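Local coordinates for coclaurine N-methyltransferase (PDB 6GKV), which transfers a methyl group from S-adenosyl-L-methionine to the ring nitrogen of coclaurine and related tetrahydroisoquinolines in alkaloid biosynthesis, at residues E207-I217 against Y266-V274. Sequence-based numbering, arbitrary orientation.
Sequences ELLLRKISEWI and YFQDDVSVV
Arg211 and Asp270 carry the polar side of this contact, and the arginine illustrates how one guanidinium can link a helix to a loop, offering a face to one carboxylate and its edge to another. Its CB lies 3.6 Å from OD2 of Asp270, and CG stays beside the same oxygen. The bend at chi3 (-44°) turns the guanidinium to bring one of its faces, toward the rim, under Asp270 OD2, the two planes standing 83° apart. NE remains near that oxygen and CZ comes to 3.2 Å from Asp270 OD2, while NH1 forms a salt bridge with Asp270 OD1 at 2.7 Å. NH2 makes a bent, salt-bridging hydrogen bond (140°) to Glu207 OE2 at 3.2 Å, one helical turn back, meeting it on the anti side. A water donates to both Glu207 O and Asp270 OD2. In the Rossmann-like methyltransferase fold, helix 206-215 follows one parallel strand and leads to the next, and here it meets the loop entering strand 272-279, outermost of the sheet within this chain. Replacing Arg211 by alanine is likely to leave Asp270 and Glu207 OE2 without their shared cation. Asp269 hydrogen-bonds Ser272 and salt-bridges Lys350 of the second subunit, and shares Arg59 with Glu207. The apolar part joins Leu210 CD1 to Phe267 CB at 3.8 Å, the side chains crossing nearly at right angles. Ser214 OG bonds to Arg211 O, and Ser214 CB packs 3.7 Å from CG1 of Val271.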
ATOM      1  N   GLU A 207      -4.597  15.287   1.988  1.00 37.53           N
ATOM      2  CA  GLU A 207      -3.584  16.028   1.237  1.00 45.15           C
ATOM      3  C   GLU A 207      -3.422  17.450   1.821  1.00 44.25           C
ATOM      4  O   GLU A 207      -2.294  17.923   1.994  1.00 47.22           O
ATOM      5  CB  GLU A 207      -3.946  16.078  -0.260  1.00 48.77           C
ATOM      6  CG  GLU A 207      -3.031  16.957  -1.113  1.00 57.50           C
ATOM      7  CD  GLU A 207      -3.605  17.250  -2.497  1.00 69.97           C
ATOM      8  OE1 GLU A 207      -4.287  16.378  -3.066  1.00 72.79           O
ATOM      9  OE2 GLU A 207      -3.390  18.365  -3.015  1.00 78.38           O
ATOM     10  N   LEU A 208      -4.536  18.117   2.143  1.00 41.17           N
ATOM     11  CA  LEU A 208      -4.464  19.477   2.716  1.00 50.13           C
ATOM     12  C   LEU A 208      -3.939  19.442   4.149  1.00 46.45           C
ATOM     13  O   LEU A 208      -3.072  20.220   4.508  1.00 49.86           O
ATOM     14  CB  LEU A 208      -5.821  20.185   2.674  1.00 45.83           C
ATOM     15  CG  LEU A 208      -6.276  20.689   1.298  1.00 51.91           C
ATOM     16  CD1 LEU A 208      -7.625  21.387   1.390  1.00 54.04           C
ATOM     17  CD2 LEU A 208      -5.248  21.620   0.673  1.00 50.46           C
ATOM     18  N   LEU A 209      -4.437  18.514   4.952  1.00 45.90           N
ATOM     19  CA  LEU A 209      -3.952  18.349   6.323  1.00 49.76           C
ATOM     20  C   LEU A 209      -2.443  18.035   6.403  1.00 53.53           C
ATOM     21  O   LEU A 209      -1.724  18.641   7.206  1.00 55.45           O
ATOM     22  CB  LEU A 209      -4.743  17.237   7.025  1.00 44.92           C
ATOM     23  CG  LEU A 209      -4.413  17.119   8.505  1.00 46.51           C
ATOM     24  CD1 LEU A 209      -4.662  18.465   9.171  1.00 51.73           C
ATOM     25  CD2 LEU A 209      -5.244  16.056   9.149  1.00 51.36           C
ATOM     26  N   LEU A 210      -1.970  17.084   5.591  1.00 40.28           N
ATOM     27  CA  LEU A 210      -0.549  16.733   5.582  1.00 42.56           C
ATOM     28  C   LEU A 210       0.330  17.835   4.966  1.00 52.04           C
ATOM     29  O   LEU A 210       1.489  18.012   5.378  1.00 48.92           O
ATOM     30  CB  LEU A 210      -0.330  15.396   4.852  1.00 41.15           C
ATOM     31  CG  LEU A 210      -0.721  14.191   5.731  1.00 43.67           C
ATOM     32  CD1 LEU A 210      -0.732  12.891   4.954  1.00 39.54           C
ATOM     33  CD2 LEU A 210       0.173  14.055   6.974  1.00 39.70           C
ATOM     34  N   ARG A 211      -0.202  18.590   4.003  1.00 49.29           N
ATOM     35  CA  ARG A 211       0.530  19.751   3.517  1.00 54.19           C
ATOM     36  C   ARG A 211       0.791  20.706   4.688  1.00 60.62           C
ATOM     37  O   ARG A 211       1.919  21.178   4.883  1.00 62.36           O
ATOM     38  CB  ARG A 211      -0.223  20.471   2.384  1.00 55.77           C
ATOM     39  CG  ARG A 211       0.593  21.596   1.681  1.00 56.40           C
ATOM     40  CD  ARG A 211      -0.128  22.144   0.439  1.00 60.44           C
ATOM     41  NE  ARG A 211      -0.688  21.070  -0.384  1.00 75.00           N
ATOM     42  CZ  ARG A 211       0.014  20.315  -1.233  1.00 87.36           C
ATOM     43  NH1 ARG A 211       1.318  20.514  -1.392  1.00100.69           N
ATOM     44  NH2 ARG A 211      -0.584  19.356  -1.931  1.00 78.54           N
ATOM     45  N   LYS A 212      -0.249  20.970   5.476  1.00 53.65           N
ATOM     46  CA  LYS A 212      -0.134  21.882   6.612  1.00 59.28           C
ATOM     47  C   LYS A 212       0.880  21.368   7.646  1.00 66.85           C
ATOM     48  O   LYS A 212       1.794  22.086   8.040  1.00 72.54           O
ATOM     49  CB  LYS A 212      -1.511  22.100   7.269  1.00 60.04           C
ATOM     50  CG  LYS A 212      -1.478  22.959   8.520  1.00 65.53           C
ATOM     51  CD  LYS A 212      -2.856  23.128   9.140  1.00 75.06           C
ATOM     52  CE  LYS A 212      -3.706  24.126   8.375  1.00 78.84           C
ATOM     53  NZ  LYS A 212      -5.114  24.070   8.814  1.00 79.45           N
ATOM     54  N   ILE A 213       0.720  20.119   8.067  1.00 62.48           N
ATOM     55  CA  ILE A 213       1.574  19.532   9.096  1.00 58.80           C
ATOM     56  C   ILE A 213       3.065  19.488   8.701  1.00 57.93           C
ATOM     57  O   ILE A 213       3.958  19.659   9.549  1.00 48.71           O
ATOM     58  CB  ILE A 213       1.076  18.107   9.445  1.00 49.83           C
ATOM     59  CG1 ILE A 213      -0.304  18.191  10.115  1.00 51.57           C
ATOM     60  CG2 ILE A 213       2.050  17.396  10.370  1.00 40.66           C
ATOM     61  CD1 ILE A 213      -0.887  16.843  10.457  1.00 47.00           C
ATOM     62  N   SER A 214       3.334  19.267   7.414  1.00 59.67           N
ATOM     63  CA  SER A 214       4.718  19.162   6.942  1.00 60.89           C
ATOM     64  C   SER A 214       5.416  20.507   7.072  1.00 69.07           C
ATOM     65  O   SER A 214       6.623  20.566   7.303  1.00 79.85           O
ATOM     66  CB  SER A 214       4.780  18.673   5.490  1.00 50.60           C
ATOM     67  OG  SER A 214       4.279  19.648   4.594  1.00 47.90           O
ATOM     68  N   GLU A 215       4.640  21.581   6.945  1.00 71.11           N
ATOM     69  CA  GLU A 215       5.165  22.940   7.081  1.00 69.45           C
ATOM     70  C   GLU A 215       5.599  23.204   8.522  1.00 68.02           C
ATOM     71  O   GLU A 215       6.381  24.117   8.776  1.00 61.65           O
ATOM     72  CB  GLU A 215       4.127  23.972   6.632  1.00 61.54           C
ATOM     73  CG  GLU A 215       3.783  23.896   5.140  1.00 64.86           C
ATOM     74  CD  GLU A 215       2.610  24.789   4.741  1.00 80.77           C
ATOM     75  OE1 GLU A 215       2.066  25.507   5.612  1.00 88.08           O
ATOM     76  OE2 GLU A 215       2.234  24.770   3.548  1.00 84.23           O
ATOM     77  N   TRP A 216       5.099  22.383   9.448  1.00 63.09           N
ATOM     78  CA  TRP A 216       5.478  22.455  10.858  1.00 62.84           C
ATOM     79  C   TRP A 216       6.626  21.515  11.234  1.00 67.39           C
ATOM     80  O   TRP A 216       7.026  21.456  12.403  1.00 72.28           O
ATOM     81  CB  TRP A 216       4.280  22.135  11.742  1.00 59.61           C
ATOM     82  CG  TRP A 216       3.112  23.015  11.524  1.00 60.72           C
ATOM     83  CD1 TRP A 216       3.119  24.261  10.990  1.00 55.23           C
ATOM     84  CD2 TRP A 216       1.751  22.714  11.818  1.00 66.59           C
ATOM     85  NE1 TRP A 216       1.851  24.762  10.938  1.00 63.94           N
ATOM     86  CE2 TRP A 216       0.977  23.821  11.448  1.00 65.13           C
ATOM     87  CE3 TRP A 216       1.094  21.600  12.375  1.00 63.58           C
ATOM     88  CZ2 TRP A 216      -0.404  23.876  11.606  1.00 62.76           C
ATOM     89  CZ3 TRP A 216      -0.281  21.643  12.527  1.00 51.51           C
ATOM     90  CH2 TRP A 216      -1.014  22.771  12.143  1.00 54.93           C
ATOM     91  N   ILE A 217       7.147  20.777  10.256  1.00 57.16           N
ATOM     92  CA  ILE A 217       8.271  19.872  10.500  1.00 52.86           C
ATOM     93  C   ILE A 217       9.589  20.626  10.333  1.00 60.72           C
ATOM     94  O   ILE A 217       9.771  21.335   9.347  1.00 61.50           O
ATOM     95  CB  ILE A 217       8.268  18.655   9.543  1.00 48.89           C
ATOM     96  CG1 ILE A 217       7.018  17.794   9.718  1.00 51.18           C
ATOM     97  CG2 ILE A 217       9.477  17.771   9.790  1.00 55.45           C
ATOM     98  CD1 ILE A 217       6.986  16.560   8.790  1.00 40.50           C
ATOM     99  N   TYR A 266      -0.631   6.933   0.122  1.00 43.63           N
ATOM    100  CA  TYR A 266      -1.151   7.576  -1.081  1.00 39.54           C
ATOM    101  C   TYR A 266      -1.221   9.078  -0.906  1.00 37.76           C
ATOM    102  O   TYR A 266      -1.741   9.788  -1.767  1.00 35.22           O
ATOM    103  CB  TYR A 266      -2.533   7.025  -1.429  1.00 39.33           C
ATOM    104  CG  TYR A 266      -2.523   5.620  -2.006  1.00 41.68           C
ATOM    105  CD1 TYR A 266      -2.116   5.391  -3.328  1.00 39.17           C
ATOM    106  CD2 TYR A 266      -2.924   4.532  -1.246  1.00 43.01           C
ATOM    107  CE1 TYR A 266      -2.093   4.126  -3.871  1.00 31.39           C
ATOM    108  CE2 TYR A 266      -2.916   3.225  -1.787  1.00 43.47           C
ATOM    109  CZ  TYR A 266      -2.505   3.039  -3.101  1.00 42.09           C
ATOM    110  OH  TYR A 266      -2.500   1.776  -3.651  1.00 42.59           O
ATOM    111  N   PHE A 267      -0.705   9.550   0.223  1.00 32.57           N
ATOM    112  CA  PHE A 267      -0.726  10.971   0.557  1.00 37.89           C
ATOM    113  C   PHE A 267       0.700  11.418   0.915  1.00 43.88           C
ATOM    114  O   PHE A 267       1.020  11.711   2.074  1.00 40.70           O
ATOM    115  CB  PHE A 267      -1.727  11.243   1.698  1.00 38.92           C
ATOM    116  CG  PHE A 267      -3.174  11.143   1.263  1.00 33.69           C
ATOM    117  CD1 PHE A 267      -3.794  12.211   0.595  1.00 38.54           C
ATOM    118  CD2 PHE A 267      -3.904   9.995   1.507  1.00 26.03           C
ATOM    119  CE1 PHE A 267      -5.117  12.123   0.171  1.00 36.90           C
ATOM    120  CE2 PHE A 267      -5.215   9.878   1.063  1.00 31.65           C
ATOM    121  CZ  PHE A 267      -5.833  10.952   0.404  1.00 36.42           C
ATOM    122  N   GLN A 268       1.558  11.434  -0.105  1.00 45.09           N
ATOM    123  CA  GLN A 268       2.982  11.653   0.084  1.00 48.37           C
ATOM    124  C   GLN A 268       3.492  12.771  -0.804  1.00 50.15           C
ATOM    125  O   GLN A 268       4.651  12.744  -1.235  1.00 43.75           O
ATOM    126  CB  GLN A 268       3.769  10.362  -0.187  1.00 46.74           C
ATOM    127  CG  GLN A 268       3.525   9.307   0.864  1.00 46.11           C
ATOM    128  CD  GLN A 268       4.526   8.167   0.823  1.00 49.53           C
ATOM    129  OE1 GLN A 268       5.650   8.298   1.297  1.00 45.28           O
ATOM    130  NE2 GLN A 268       4.111   7.034   0.265  1.00 51.90           N
ATOM    131  N   ASP A 269       2.622  13.750  -1.063  1.00 48.92           N
ATOM    132  CA  ASP A 269       2.993  14.935  -1.819  1.00 49.99           C
ATOM    133  C   ASP A 269       3.973  15.851  -1.074  1.00 51.33           C
ATOM    134  O   ASP A 269       4.721  16.578  -1.711  1.00 55.31           O
ATOM    135  CB  ASP A 269       1.754  15.727  -2.197  1.00 53.73           C
ATOM    136  CG  ASP A 269       0.912  15.029  -3.231  1.00 62.44           C
ATOM    137  OD1 ASP A 269       1.354  13.992  -3.760  1.00 68.23           O
ATOM    138  OD2 ASP A 269      -0.187  15.528  -3.542  1.00 60.42           O
ATOM    139  N   ASP A 270       3.964  15.829   0.257  1.00 50.96           N
ATOM    140  CA  ASP A 270       4.768  16.778   1.034  1.00 55.82           C
ATOM    141  C   ASP A 270       5.458  16.113   2.216  1.00 52.81           C
ATOM    142  O   ASP A 270       6.137  16.773   3.006  1.00 58.06           O
ATOM    143  CB  ASP A 270       3.906  17.938   1.555  1.00 53.60           C
ATOM    144  CG  ASP A 270       3.040  18.555   0.481  1.00 51.66           C
ATOM    145  OD1 ASP A 270       3.560  19.295  -0.379  1.00 50.47           O
ATOM    146  OD2 ASP A 270       1.828  18.275   0.493  1.00 49.60           O
ATOM    147  N   VAL A 271       5.242  14.815   2.355  1.00 46.44           N
ATOM    148  CA  VAL A 271       5.950  14.000   3.332  1.00 44.70           C
ATOM    149  C   VAL A 271       6.372  12.709   2.643  1.00 48.41           C
ATOM    150  O   VAL A 271       5.886  12.396   1.555  1.00 56.51           O
ATOM    151  CB  VAL A 271       5.086  13.671   4.544  1.00 49.01           C
ATOM    152  CG1 VAL A 271       4.676  14.952   5.288  1.00 48.42           C
ATOM    153  CG2 VAL A 271       3.866  12.898   4.083  1.00 43.96           C
ATOM    154  N   SER A 272       7.254  11.945   3.278  1.00 46.76           N
ATOM    155  CA  SER A 272       7.783  10.748   2.644  1.00 46.52           C
ATOM    156  C   SER A 272       7.899   9.597   3.631  1.00 48.19           C
ATOM    157  O   SER A 272       8.590   9.712   4.648  1.00 49.22           O
ATOM    158  CB  SER A 272       9.145  11.065   2.026  1.00 55.51           C
ATOM    159  OG  SER A 272       9.343  10.310   0.858  1.00 71.37           O
ATOM    160  N   VAL A 273       7.235   8.479   3.337  1.00 47.25           N
ATOM    161  CA  VAL A 273       7.225   7.372   4.284  1.00 48.62           C
ATOM    162  C   VAL A 273       8.633   6.808   4.451  1.00 50.77           C
ATOM    163  O   VAL A 273       9.358   6.558   3.487  1.00 49.90           O
ATOM    164  CB  VAL A 273       6.218   6.238   3.876  1.00 61.36           C
ATOM    165  CG1 VAL A 273       6.589   5.596   2.538  1.00 68.04           C
ATOM    166  CG2 VAL A 273       6.147   5.174   4.960  1.00 55.14           C
ATOM    167  N   VAL A 274       9.010   6.638   5.709  1.00 52.99           N
ATOM    168  CA  VAL A 274      10.298   6.079   6.076  1.00 49.91           C
ATOM    169  C   VAL A 274      10.149   4.660   6.615  1.00 54.20           C
ATOM    170  O   VAL A 274      10.949   3.772   6.305  1.00 58.25           O
ATOM    171  CB  VAL A 274      10.984   6.974   7.112  1.00 50.31           C
ATOM    172  CG1 VAL A 274      12.064   6.194   7.884  1.00 49.07           C
ATOM    173  CG2 VAL A 274      11.557   8.205   6.401  1.00 47.41           C
TER
HETATM  174  O   HOH W   1       0.212  16.141   1.416  1.00 52.80           O